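Local atomic coordinates of protein induced by osmotic stress (Scheffersomyces stipitis CBS 6054, PDB entry 5YWL), a protein that binds NADP(+) and probably acts as a cinnamyl-alcohol dehydrogenase-like reductase of the dihydroflavonol-4-reductase subfamily. Residues G233-V238 with L261-F266; A242-A247 with K309-E314; N217-L222 with T270-V275; R265-T270 with D294-F299. The protein carries 1 engineered substitution. All blocks are in the same frame, centred on the assembly; numbering follows the deposited sequence.

Contact 1. Residues G233-V238 with L261-F266; sequences GTFIDV and LSNTRF
Phe266 lays its ring along the backbone of 233-235: the N of Gly233 sits over one face near the rim, while the carbonyl carbon of Thr234 and the N of Phe235 meet the edge in the ring plane. The torsion responsible sets CG of Phe266 between its own N and carbonyl carbon (chi1 72°), which folds the ring back across the neighbouring strand and brings CE1 to 3.8 Å from CB of Phe235. Phe235 itself runs alongside Asn263 and Thr264, pointing the same way as both; its CE1 has OG1 of Thr264 at the ring edge, and the amide of Asn263 is turned 40° from the ring plane. The backbones form a two-pair antiparallel ladder. Gly233 and Phe266 form its hydrogen-bonded pair, with N of Phe266 reaching O of Gly233 at 3.0 Å, and Thr234 and Arg265 its non-hydrogen-bonded pair. Strand 234-237 pairs in parallel with 194-196 on its other flank, which ties this ladder to the part of the Rossmann-type fold carrying Ile195, an NADP(+)-binding residue. Beyond the ladder, N of Asn263 still donates to O of Phe235 at 2.8 Å. An alanine in place of Phe266 would remove the ring and is likely to leave CB of Phe235 and the ring of Phe196, its edge-to-face partner, without their aromatic neighbour. Thr234 OG1 and Ser262 OG share a hydrogen bond of 2.9 Å, and further along CD1 of Ile236 meets CD1 of Leu261 at 4.0 Å.

Contact 2. Residues A242-A247 with K309-E314; sequences AKAHLA and KILGFE
Lys243 of helix 238-250 lies over the ring of Phe313, which follows the end of helix 305-311; the contact joins helix 238-250, which follows strand 234-237, to the late helix 305-311, beside strand 258-261 at the edge of the Rossmann-type parallel sheet, whose Leu261 touches both Ala244 and Leu311. Gly312, with its positive phi, is where the chain leaves the second helix and turns to present Phe313. From CB outward, the lysine can be followed atom by atom. CB already points to the other segment and stands 3.4 Å from CZ of Phe313, with CE2 of the same ring next nearest. The chain then bends at its second and third torsions (141° and 51°), a course that brings it back over the ring instead of extending away. CE therefore comes over the face, 3.9 Å from the ring centroid and 16° off its normal, a CH-pi contact displaced toward the rim. NZ goes further from the centroid but remains over the face, which fits a cation-pi interaction. Its other partners are polar: a weak, long ion pair with Asp240 on its own helix, and a water. At the edge of the ring, near its plane, lies the backbone N of Ala244. Deeper in, one methyl does the work for Leu311: CD2 packs on CB of Ala244 and on CB of Ala247, the latter at 3.9 Å, so small residues on the helix admit the branched leucine. The water that accepts from NZ of Lys243 at 3.0 Å donates in turn to the backbone O of Glu314 at 2.7 Å.

Contact 3. Residues N217-L222 with T270-V275; sequences NSVLKL and TLLDVV
Val219 and Leu272 mark the nearest approach of the two backbones, their CA atoms 7.1 Å apart, where the weakly bonded helix 215-219 passes into a type I beta turn (Val219 to Leu222) against helix 268-278. The turn is closed by N of Leu222 donating to O of Val219 at 2.8 Å. Val219 points toward the helix and divides its two methyls between different partners. CG1, set anti to its backbone N (chi1 171°), crosses to CD2 of Leu272 at 3.9 Å and has CG2 of Val275 a little further off. CG2 is turned instead to Leu271, whose side chain runs past that of Val219 in the opposite direction; the modelled separation there is too short to be trusted, and only the neighbourhood should be read from it. Leu220 comes in at an angle one residue later, its CD2 lying 3.7 Å from CG1 of Val275. Leu271 also touches Val322 and Val275 touches Ile326, both on helix 318-330, so these residues serve two neighbours. Leu271 and Val275, one helical turn apart, together with Leu272 form the surface that receives Val219. No hydrogen bond joins the two segments: the contact is wholly apolar, which implies cohesion through burial of hydrocarbon and fit of shape rather than directed bonds.

Contact 4. Residues R265-T270 with D294-F299; sequences RFNGQT and DDFSAF
A capping box at the start of helix 268-278, made by Asn267 and Thr270, stands against the loop 294-299, with Arg265 of the preceding strand completing the contact. In the box, N of Asn267 donates to OG1 of Thr270 at 2.9 Å, almost straight, and N of Thr270 donates back to OD1 of Asn267. The loop engages the same hydroxyl: OG1 of Thr270 donates to OD2 of Asp294 at 2.8 Å, meeting that oxygen on its anti side and 33° out of the carboxylate plane. Two phenylalanines of the loop take the arginine. CB of Arg265 lies over a face of the Phe296 ring, 3.9 Å from its centroid, while OG1 of Thr270 lies at that ring's edge. Further out, a bend at the second torsion of Arg265 (-128°) carries CD over the Phe299 ring at 4.0 Å from the centroid, where the two side chains cross at about a right angle. The guanidinium carries on over the ring's rim, CD2 of Phe299 above one of its faces and the planes 34° apart; NH2 finds its polar partner in O of Leu135. A serine at Arg265 would take away the long chain and its guanidinium and would probably leave one face of the Phe299 ring without its cover and O of Leu135 without this donor. Thr270 OG1 thus accepts one bond and gives another, so the helix start and an acidic loop residue are coupled through a single hydroxyl, whereas the arginine meets this loop through its hydrocarbon and flat group, its polar bond going to Leu135.

How the contacts relate
Contacts 1, 3 and 4 lie on the same side of the chain's centre. Contacts 1 and 4 share strand 265-267 through Arg265 and Phe266, their centres 11 Å apart; contacts 3 and 4 share helix 268-278 through Thr270, 14 Å apart. Contact 2 stands 15 Å from contact 1 and meets it through Leu261, whose CD2 is 3.6 Å from CB of Ala244, but is 29 Å from contact 3, centre to centre. Along the chain, 217-222 comes first, followed by 233-238 and 242-247, and later 261-275, 294-299 and 309-314 return to them. The late chain thus packs on edge strand 258-261 and helix 238-250 at contact 2, and on the start of helix 268-278 at contact 4.

Contact 1. Residues G233-V238 with L261-F266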
loop_
_atom_site.group_PDB
_atom_site.type_symbol
_atom_site.label_atom_id
_atom_site.label_comp_id
_atom_site.label_asym_id
_atom_site.label_seq_id
_atom_site.Cartn_x
_atom_site.Cartn_y
_atom_site.Cartn_z
ATOM N N GLY A 233 -12.751 5.435 8.769
ATOM C CA GLY A 233 -12.746 4.798 7.475
ATOM C C GLY A 233 -12.690 3.291 7.612
ATOM O O GLY A 233 -12.965 2.800 8.671
ATOM N N THR A 234 -12.312 2.597 6.551
ATOM C CA THR A 234 -12.036 1.180 6.593
ATOM C C THR A 234 -10.563 0.861 6.747
ATOM O O THR A 234 -9.744 1.542 6.279
ATOM C CB THR A 234 -12.588 0.380 5.387
ATOM O OG1 THR A 234 -12.053 0.843 4.175
ATOM C CG2 THR A 234 -13.995 0.443 5.316
ATOM N N PHE A 235 -10.278 -0.220 7.403
ATOM C CA PHE A 235 -8.929 -0.674 7.582
ATOM C C PHE A 235 -8.699 -1.974 6.813
ATOM O O PHE A 235 -9.610 -2.668 6.557
ATOM C CB PHE A 235 -8.546 -0.789 9.095
ATOM C CG PHE A 235 -8.379 -2.218 9.604
ATOM C CD1 PHE A 235 -9.453 -2.957 9.943
ATOM C CD2 PHE A 235 -7.172 -2.816 9.567
ATOM C CE1 PHE A 235 -9.316 -4.274 10.331
ATOM C CE2 PHE A 235 -7.004 -4.113 9.933
ATOM C CZ PHE A 235 -8.091 -4.848 10.330
ATOM N N ILE A 236 -7.438 -2.271 6.617
ATOM C CA ILE A 236 -6.889 -3.534 6.237
ATOM C C ILE A 236 -5.509 -3.768 6.828
ATOM O O ILE A 236 -4.764 -2.890 6.911
ATOM C CB ILE A 236 -6.814 -3.639 4.676
ATOM C CG1 ILE A 236 -6.477 -5.050 4.213
ATOM C CG2 ILE A 236 -5.829 -2.682 4.114
ATOM C CD1 ILE A 236 -7.470 -6.120 4.516
ATOM N N ASP A 237 -5.197 -4.975 7.197
ATOM C CA ASP A 237 -3.881 -5.334 7.734
ATOM C C ASP A 237 -2.815 -5.422 6.656
ATOM O O ASP A 237 -3.031 -5.992 5.638
ATOM C CB ASP A 237 -3.918 -6.622 8.559
ATOM C CG ASP A 237 -2.622 -6.877 9.334
ATOM O OD1 ASP A 237 -1.692 -7.371 8.776
ATOM O OD2 ASP A 237 -2.614 -6.585 10.475
ATOM N N VAL A 238 -1.648 -4.919 6.956
ATOM C CA VAL A 238 -0.560 -4.915 6.005
ATOM C C VAL A 238 -0.205 -6.334 5.515
ATOM O O VAL A 238 0.189 -6.495 4.450
ATOM C CB VAL A 238 0.687 -4.193 6.494
ATOM C CG1 VAL A 238 1.288 -4.867 7.701
ATOM C CG2 VAL A 238 1.710 -4.119 5.404
ATOM N N LEU A 261 -9.005 -4.217 -1.318
ATOM C CA LEU A 261 -8.554 -4.692 -0.061
ATOM C C LEU A 261 -9.030 -3.767 1.072
ATOM O O LEU A 261 -8.433 -2.778 1.389
ATOM C CB LEU A 261 -7.032 -4.832 -0.065
ATOM C CG LEU A 261 -6.342 -6.137 -0.403
ATOM C CD1 LEU A 261 -6.433 -7.133 0.755
ATOM C CD2 LEU A 261 -6.951 -6.700 -1.640
ATOM N N SER A 262 -10.145 -4.152 1.634
ATOM C CA SER A 262 -10.845 -3.453 2.641
ATOM C C SER A 262 -11.508 -4.394 3.611
ATOM O O SER A 262 -12.206 -5.240 3.206
ATOM C CB SER A 262 -11.864 -2.520 1.981
ATOM O OG SER A 262 -12.468 -1.667 2.860
ATOM N N ASN A 263 -11.300 -4.192 4.899
ATOM C CA ASN A 263 -11.936 -4.980 5.940
ATOM C C ASN A 263 -13.032 -4.217 6.709
ATOM O O ASN A 263 -13.958 -3.850 6.149
ATOM C CB ASN A 263 -10.935 -5.647 6.853
ATOM C CG ASN A 263 -11.512 -6.820 7.664
ATOM O OD1 ASN A 263 -12.621 -7.216 7.483
ATOM N ND2 ASN A 263 -10.727 -7.308 8.597
ATOM N N THR A 264 -12.881 -3.987 7.978
ATOM C CA THR A 264 -13.904 -3.362 8.810
ATOM C C THR A 264 -13.758 -1.828 9.048
ATOM O O THR A 264 -12.713 -1.288 8.938
ATOM C CB THR A 264 -14.015 -4.063 10.164
ATOM O OG1 THR A 264 -12.763 -4.092 10.767
ATOM C CG2 THR A 264 -14.516 -5.434 10.030
ATOM N N ARG A 265 -14.840 -1.188 9.393
ATOM C CA ARG A 265 -14.866 0.211 9.715
ATOM C C ARG A 265 -14.329 0.500 11.124
ATOM O O ARG A 265 -14.481 -0.282 12.007
ATOM C CB ARG A 265 -16.251 0.802 9.561
ATOM C CG ARG A 265 -16.728 0.907 8.159
ATOM C CD ARG A 265 -17.207 2.274 7.846
ATOM N NE ARG A 265 -17.650 2.276 6.503
ATOM C CZ ARG A 265 -17.325 3.170 5.617
ATOM N NH1 ARG A 265 -17.769 3.074 4.439
ATOM N NH2 ARG A 265 -16.605 4.159 5.928
ATOM N N PHE A 266 -13.712 1.633 11.282
ATOM C CA PHE A 266 -13.200 2.079 12.537
ATOM C C PHE A 266 -13.285 3.593 12.641
ATOM O O PHE A 266 -13.339 4.271 11.679
ATOM C CB PHE A 266 -11.747 1.661 12.715
ATOM C CG PHE A 266 -10.807 2.423 11.838
ATOM C CD1 PHE A 266 -10.601 2.038 10.544
ATOM C CD2 PHE A 266 -10.192 3.546 12.308
ATOM C CE1 PHE A 266 -9.765 2.729 9.711
ATOM C CE2 PHE A 266 -9.350 4.270 11.488
ATOM C CZ PHE A 266 -9.128 3.868 10.196
#

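Contact 2. Residues A242-A247 with K309-E314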
loop_
_atom_site.group_PDB
_atom_site.type_symbol
_atom_site.label_atom_id
_atom_site.label_comp_id
_atom_site.label_asym_id
_atom_site.label_seq_id
_atom_site.Cartn_x
_atom_site.Cartn_y
_atom_site.Cartn_z
ATOM N N ALA A 242 -0.229 -7.721 1.634
ATOM C CA ALA A 242 0.890 -8.433 1.118
ATOM C C ALA A 242 0.474 -9.745 0.478
ATOM O O ALA A 242 0.837 -10.002 -0.569
ATOM C CB ALA A 242 1.947 -8.670 2.167
ATOM N N LYS A 243 -0.362 -10.477 1.157
ATOM C CA LYS A 243 -0.923 -11.689 0.667
ATOM C C LYS A 243 -1.737 -11.470 -0.590
ATOM O O LYS A 243 -1.716 -12.260 -1.400
ATOM C CB LYS A 243 -1.722 -12.397 1.721
ATOM C CG LYS A 243 -0.866 -13.340 2.516
ATOM C CD LYS A 243 -1.144 -13.424 3.979
ATOM C CE LYS A 243 -2.565 -13.666 4.375
ATOM N NZ LYS A 243 -2.723 -14.226 5.699
ATOM N N ALA A 244 -2.415 -10.356 -0.687
ATOM C CA ALA A 244 -3.104 -9.972 -1.891
ATOM C C ALA A 244 -2.138 -9.750 -3.033
ATOM O O ALA A 244 -2.436 -10.087 -4.121
ATOM C CB ALA A 244 -3.976 -8.758 -1.671
ATOM N N HIS A 245 -0.984 -9.182 -2.754
ATOM C CA HIS A 245 0.013 -9.002 -3.790
ATOM C C HIS A 245 0.495 -10.367 -4.324
ATOM O O HIS A 245 0.681 -10.517 -5.457
ATOM C CB HIS A 245 1.171 -8.080 -3.395
ATOM C CG HIS A 245 0.854 -6.621 -3.452
ATOM N ND1 HIS A 245 -0.001 -6.004 -2.582
ATOM C CD2 HIS A 245 1.247 -5.671 -4.306
ATOM C CE1 HIS A 245 -0.083 -4.732 -2.867
ATOM N NE2 HIS A 245 0.671 -4.506 -3.908
ATOM N N LEU A 246 0.669 -11.319 -3.431
ATOM C CA LEU A 246 1.107 -12.648 -3.784
ATOM C C LEU A 246 0.116 -13.352 -4.703
ATOM O O LEU A 246 0.456 -13.715 -5.755
ATOM C CB LEU A 246 1.264 -13.490 -2.532
ATOM C CG LEU A 246 1.642 -14.940 -2.758
ATOM C CD1 LEU A 246 2.983 -14.980 -3.449
ATOM C CD2 LEU A 246 1.595 -15.770 -1.489
ATOM N N ALA A 247 -1.123 -13.363 -4.293
ATOM C CA ALA A 247 -2.204 -13.886 -5.069
ATOM C C ALA A 247 -2.316 -13.165 -6.399
ATOM O O ALA A 247 -2.624 -13.766 -7.363
ATOM C CB ALA A 247 -3.478 -13.839 -4.301
ATOM N N LYS A 309 -13.211 -13.868 -3.112
ATOM C CA LYS A 309 -13.236 -15.104 -3.816
ATOM C C LYS A 309 -11.902 -15.439 -4.521
ATOM O O LYS A 309 -11.476 -16.506 -4.441
ATOM C CB LYS A 309 -14.407 -15.151 -4.786
ATOM C CG LYS A 309 -14.467 -16.426 -5.582
ATOM C CD LYS A 309 -15.601 -17.281 -5.157
ATOM C CE LYS A 309 -15.641 -18.607 -5.898
ATOM N NZ LYS A 309 -16.547 -19.460 -5.149
ATOM N N ILE A 310 -11.285 -14.490 -5.180
ATOM C CA ILE A 310 -10.000 -14.659 -5.723
ATOM C C ILE A 310 -8.890 -14.937 -4.630
ATOM O O ILE A 310 -8.067 -15.793 -4.800
ATOM C CB ILE A 310 -9.631 -13.464 -6.606
ATOM C CG1 ILE A 310 -10.490 -13.417 -7.895
ATOM C CG2 ILE A 310 -8.158 -13.476 -6.962
ATOM C CD1 ILE A 310 -10.242 -12.208 -8.718
ATOM N N LEU A 311 -8.908 -14.161 -3.569
ATOM C CA LEU A 311 -7.953 -14.289 -2.496
ATOM C C LEU A 311 -8.043 -15.592 -1.745
ATOM O O LEU A 311 -7.116 -16.238 -1.590
ATOM C CB LEU A 311 -8.063 -13.129 -1.520
ATOM C CG LEU A 311 -7.675 -11.740 -1.974
ATOM C CD1 LEU A 311 -7.763 -10.710 -0.861
ATOM C CD2 LEU A 311 -6.358 -11.759 -2.683
ATOM N N GLY A 312 -9.224 -15.936 -1.343
ATOM C CA GLY A 312 -9.482 -17.147 -0.658
ATOM C C GLY A 312 -8.878 -17.270 0.721
ATOM O O GLY A 312 -8.660 -18.338 1.122
ATOM N N PHE A 313 -8.604 -16.189 1.417
ATOM C CA PHE A 313 -8.235 -16.242 2.796
ATOM C C PHE A 313 -9.031 -15.265 3.619
ATOM O O PHE A 313 -9.624 -14.392 3.106
ATOM C CB PHE A 313 -6.748 -16.084 2.979
ATOM C CG PHE A 313 -6.201 -14.824 2.467
ATOM C CD1 PHE A 313 -6.307 -13.672 3.182
ATOM C CD2 PHE A 313 -5.576 -14.787 1.267
ATOM C CE1 PHE A 313 -5.761 -12.510 2.719
ATOM C CE2 PHE A 313 -5.052 -13.641 0.785
ATOM C CZ PHE A 313 -5.146 -12.495 1.518
ATOM N N GLU A 314 -9.035 -15.453 4.911
ATOM C CA GLU A 314 -9.701 -14.530 5.800
ATOM C C GLU A 314 -8.724 -13.480 6.377
ATOM O O GLU A 314 -7.609 -13.756 6.571
ATOM C CB GLU A 314 -10.484 -15.249 6.878
ATOM C CG GLU A 314 -11.616 -16.066 6.314
ATOM C CD GLU A 314 -12.675 -15.185 5.666
ATOM O OE1 GLU A 314 -13.458 -14.549 6.383
ATOM O OE2 GLU A 314 -12.666 -15.066 4.446
HETATM O O HOH W 1 -5.088 -13.097 7.108
#

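Contact 3. Residues N217-L222 with T270-V275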
loop_
_atom_site.group_PDB
_atom_site.type_symbol
_atom_site.label_atom_id
_atom_site.label_comp_id
_atom_site.label_asym_id
_atom_site.label_seq_id
_atom_site.Cartn_x
_atom_site.Cartn_y
_atom_site.Cartn_z
ATOM N N ASN A 217 -0.701 5.953 15.785
ATOM C CA ASN A 217 0.152 6.605 16.716
ATOM C C ASN A 217 -0.071 8.039 16.838
ATOM O O ASN A 217 0.655 8.690 17.512
ATOM C CB ASN A 217 1.565 6.258 16.412
ATOM C CG ASN A 217 1.872 4.937 16.929
ATOM O OD1 ASN A 217 2.205 3.987 16.229
ATOM N ND2 ASN A 217 1.604 4.828 18.193
ATOM N N SER A 218 -1.132 8.509 16.214
ATOM C CA SER A 218 -1.714 9.738 16.635
ATOM C C SER A 218 -2.172 9.502 18.079
ATOM O O SER A 218 -1.813 10.258 18.957
ATOM C CB SER A 218 -2.860 10.196 15.717
ATOM O OG SER A 218 -4.012 9.387 15.824
ATOM N N VAL A 219 -2.825 8.390 18.340
ATOM C CA VAL A 219 -3.289 8.049 19.677
ATOM C C VAL A 219 -2.257 7.921 20.809
ATOM O O VAL A 219 -2.493 8.383 21.880
ATOM C CB VAL A 219 -3.994 6.678 19.572
ATOM C CG1 VAL A 219 -4.372 6.028 20.900
ATOM C CG2 VAL A 219 -5.203 6.823 18.705
ATOM N N LEU A 220 -1.188 7.228 20.606
ATOM C CA LEU A 220 -0.351 6.848 21.688
ATOM C C LEU A 220 0.418 8.012 22.267
ATOM O O LEU A 220 1.094 7.884 23.269
ATOM C CB LEU A 220 0.633 5.869 21.159
ATOM C CG LEU A 220 0.293 4.413 21.038
ATOM C CD1 LEU A 220 1.644 3.760 21.260
ATOM C CD2 LEU A 220 -0.687 4.050 22.137
ATOM N N LYS A 221 0.348 9.128 21.569
ATOM C CA LYS A 221 0.966 10.374 21.972
ATOM C C LYS A 221 -0.064 11.292 22.567
ATOM O O LYS A 221 0.264 12.370 23.020
ATOM C CB LYS A 221 1.593 11.059 20.747
ATOM C CG LYS A 221 0.631 11.803 19.854
ATOM C CD LYS A 221 1.296 12.610 18.757
ATOM C CE LYS A 221 0.425 13.757 18.307
ATOM N NZ LYS A 221 -0.985 13.408 17.969
ATOM N N LEU A 222 -1.298 10.853 22.576
ATOM C CA LEU A 222 -2.316 11.668 23.197
ATOM C C LEU A 222 -2.160 11.745 24.681
ATOM O O LEU A 222 -1.378 11.069 25.308
ATOM C CB LEU A 222 -3.735 11.200 22.925
ATOM C CG LEU A 222 -4.088 10.976 21.507
ATOM C CD1 LEU A 222 -5.538 10.517 21.491
ATOM C CD2 LEU A 222 -3.909 12.260 20.739
ATOM N N THR A 270 -12.843 3.455 18.303
ATOM C CA THR A 270 -12.541 2.057 18.055
ATOM C C THR A 270 -11.095 1.812 18.368
ATOM O O THR A 270 -10.792 0.942 19.134
ATOM C CB THR A 270 -12.754 1.656 16.576
ATOM O OG1 THR A 270 -13.856 2.330 16.048
ATOM C CG2 THR A 270 -12.931 0.142 16.465
ATOM N N LEU A 271 -10.227 2.663 17.872
ATOM C CA LEU A 271 -8.822 2.562 18.157
ATOM C C LEU A 271 -8.477 2.723 19.659
ATOM O O LEU A 271 -7.780 1.972 20.212
ATOM C CB LEU A 271 -8.074 3.619 17.368
ATOM C CG LEU A 271 -6.598 3.680 17.593
ATOM C CD1 LEU A 271 -5.956 2.363 17.303
ATOM C CD2 LEU A 271 -5.945 4.705 16.711
ATOM N N LEU A 272 -9.030 3.731 20.280
ATOM C CA LEU A 272 -8.790 3.996 21.668
ATOM C C LEU A 272 -9.253 2.849 22.548
ATOM O O LEU A 272 -8.534 2.443 23.395
ATOM C CB LEU A 272 -9.560 5.192 22.097
ATOM C CG LEU A 272 -8.943 6.522 22.274
ATOM C CD1 LEU A 272 -9.938 7.217 23.138
ATOM C CD2 LEU A 272 -7.628 6.439 22.968
ATOM N N ASP A 273 -10.425 2.317 22.266
ATOM C CA ASP A 273 -11.010 1.255 23.049
ATOM C C ASP A 273 -10.069 0.049 23.028
ATOM O O ASP A 273 -9.829 -0.518 24.039
ATOM C CB ASP A 273 -12.417 0.874 22.567
ATOM C CG ASP A 273 -13.463 1.946 22.844
ATOM O OD1 ASP A 273 -13.211 2.795 23.654
ATOM O OD2 ASP A 273 -14.517 1.937 22.254
ATOM N N VAL A 274 -9.522 -0.278 21.886
ATOM C CA VAL A 274 -8.583 -1.345 21.781
ATOM C C VAL A 274 -7.273 -1.143 22.557
ATOM O O VAL A 274 -6.852 -2.013 23.213
ATOM C CB VAL A 274 -8.294 -1.647 20.304
ATOM C CG1 VAL A 274 -7.015 -2.423 20.053
ATOM C CG2 VAL A 274 -9.474 -2.299 19.649
ATOM N N VAL A 275 -6.637 -0.013 22.379
ATOM C CA VAL A 275 -5.382 0.259 22.984
ATOM C C VAL A 275 -5.540 0.214 24.491
ATOM O O VAL A 275 -4.779 -0.353 25.149
ATOM C CB VAL A 275 -4.869 1.649 22.580
ATOM C CG1 VAL A 275 -3.534 1.885 23.170
ATOM C CG2 VAL A 275 -4.736 1.772 21.088
#

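Contact 4. Residues R265-T270 with D294-F299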
loop_
_atom_site.group_PDB
_atom_site.type_symbol
_atom_site.label_atom_id
_atom_site.label_comp_id
_atom_site.label_asym_id
_atom_site.label_seq_id
_atom_site.Cartn_x
_atom_site.Cartn_y
_atom_site.Cartn_z
ATOM N N ARG A 265 -14.840 -1.188 9.393
ATOM C CA ARG A 265 -14.866 0.211 9.715
ATOM C C ARG A 265 -14.329 0.500 11.124
ATOM O O ARG A 265 -14.481 -0.282 12.007
ATOM C CB ARG A 265 -16.251 0.802 9.561
ATOM C CG ARG A 265 -16.728 0.907 8.159
ATOM C CD ARG A 265 -17.207 2.274 7.846
ATOM N NE ARG A 265 -17.650 2.276 6.503
ATOM C CZ ARG A 265 -17.325 3.170 5.617
ATOM N NH1 ARG A 265 -17.769 3.074 4.439
ATOM N NH2 ARG A 265 -16.605 4.159 5.928
ATOM N N PHE A 266 -13.712 1.633 11.282
ATOM C CA PHE A 266 -13.200 2.079 12.537
ATOM C C PHE A 266 -13.285 3.593 12.641
ATOM O O PHE A 266 -13.339 4.271 11.679
ATOM C CB PHE A 266 -11.747 1.661 12.715
ATOM C CG PHE A 266 -10.807 2.423 11.838
ATOM C CD1 PHE A 266 -10.601 2.038 10.544
ATOM C CD2 PHE A 266 -10.192 3.546 12.308
ATOM C CE1 PHE A 266 -9.765 2.729 9.711
ATOM C CE2 PHE A 266 -9.350 4.270 11.488
ATOM C CZ PHE A 266 -9.128 3.868 10.196
ATOM N N ASN A 267 -13.235 4.069 13.860
ATOM C CA ASN A 267 -12.956 5.435 14.168
ATOM C C ASN A 267 -11.987 5.556 15.354
ATOM O O ASN A 267 -11.492 4.571 15.829
ATOM C CB ASN A 267 -14.217 6.264 14.294
ATOM C CG ASN A 267 -14.984 6.018 15.579
ATOM O OD1 ASN A 267 -14.462 5.561 16.551
ATOM N ND2 ASN A 267 -16.193 6.397 15.568
ATOM N N GLY A 268 -11.734 6.784 15.799
ATOM C CA GLY A 268 -10.811 7.039 16.860
ATOM C C GLY A 268 -11.196 6.333 18.146
ATOM O O GLY A 268 -10.378 5.850 18.823
ATOM N N GLN A 269 -12.462 6.277 18.428
ATOM C CA GLN A 269 -12.959 5.553 19.557
ATOM C C GLN A 269 -12.660 4.035 19.480
ATOM O O GLN A 269 -12.208 3.484 20.409
ATOM C CB GLN A 269 -14.420 5.808 19.772
ATOM C CG GLN A 269 -14.898 5.308 21.093
ATOM C CD GLN A 269 -14.514 6.179 22.249
ATOM O OE1 GLN A 269 -14.879 7.276 22.323
ATOM N NE2 GLN A 269 -13.773 5.661 23.109
ATOM N N THR A 270 -12.843 3.455 18.303
ATOM C CA THR A 270 -12.541 2.057 18.055
ATOM C C THR A 270 -11.095 1.812 18.368
ATOM O O THR A 270 -10.792 0.942 19.134
ATOM C CB THR A 270 -12.754 1.656 16.576
ATOM O OG1 THR A 270 -13.856 2.330 16.048
ATOM C CG2 THR A 270 -12.931 0.142 16.465
ATOM N N ASP A 294 -18.968 3.870 19.104
ATOM C CA ASP A 294 -18.872 3.710 17.689
ATOM C C ASP A 294 -19.921 2.707 17.214
ATOM O O ASP A 294 -19.983 1.630 17.730
ATOM C CB ASP A 294 -17.468 3.279 17.286
ATOM C CG ASP A 294 -16.924 2.130 18.096
ATOM O OD1 ASP A 294 -17.275 1.951 19.218
ATOM O OD2 ASP A 294 -16.059 1.475 17.629
ATOM N N ASP A 295 -20.761 3.124 16.292
ATOM C CA ASP A 295 -21.770 2.323 15.685
ATOM C C ASP A 295 -21.760 2.493 14.191
ATOM O O ASP A 295 -22.187 3.468 13.696
ATOM C CB ASP A 295 -23.106 2.734 16.259
ATOM C CG ASP A 295 -24.260 2.022 15.668
ATOM O OD1 ASP A 295 -24.113 1.130 14.875
ATOM O OD2 ASP A 295 -25.329 2.382 16.047
ATOM N N PHE A 296 -21.296 1.475 13.509
ATOM C CA PHE A 296 -21.175 1.432 12.086
ATOM C C PHE A 296 -22.276 0.627 11.374
ATOM O O PHE A 296 -22.203 0.392 10.205
ATOM C CB PHE A 296 -19.774 0.961 11.684
ATOM C CG PHE A 296 -18.669 1.754 12.265
ATOM C CD1 PHE A 296 -18.517 3.065 11.977
ATOM C CD2 PHE A 296 -17.792 1.192 13.121
ATOM C CE1 PHE A 296 -17.507 3.801 12.550
ATOM C CE2 PHE A 296 -16.764 1.912 13.670
ATOM C CZ PHE A 296 -16.615 3.232 13.375
ATOM N N SER A 297 -23.294 0.245 12.109
ATOM C CA SER A 297 -24.319 -0.637 11.628
ATOM C C SER A 297 -25.139 -0.113 10.443
ATOM O O SER A 297 -25.694 -0.843 9.738
ATOM C CB SER A 297 -25.238 -1.108 12.765
ATOM O OG SER A 297 -26.023 -0.098 13.272
ATOM N N ALA A 298 -25.236 1.178 10.310
ATOM C CA ALA A 298 -25.902 1.784 9.192
ATOM C C ALA A 298 -25.139 1.756 7.875
ATOM O O ALA A 298 -25.684 2.030 6.854
ATOM C CB ALA A 298 -26.303 3.185 9.537
ATOM N N PHE A 299 -23.853 1.509 7.959
ATOM C CA PHE A 299 -22.993 1.556 6.799
ATOM C C PHE A 299 -23.217 0.360 5.876
ATOM O O PHE A 299 -23.160 -0.741 6.298
ATOM C CB PHE A 299 -21.524 1.639 7.199
ATOM C CG PHE A 299 -21.097 2.985 7.673
ATOM C CD1 PHE A 299 -21.355 3.402 8.956
ATOM C CD2 PHE A 299 -20.410 3.827 6.847
ATOM C CE1 PHE A 299 -20.958 4.646 9.381
ATOM C CE2 PHE A 299 -20.015 5.031 7.260
ATOM C CZ PHE A 299 -20.282 5.455 8.533
#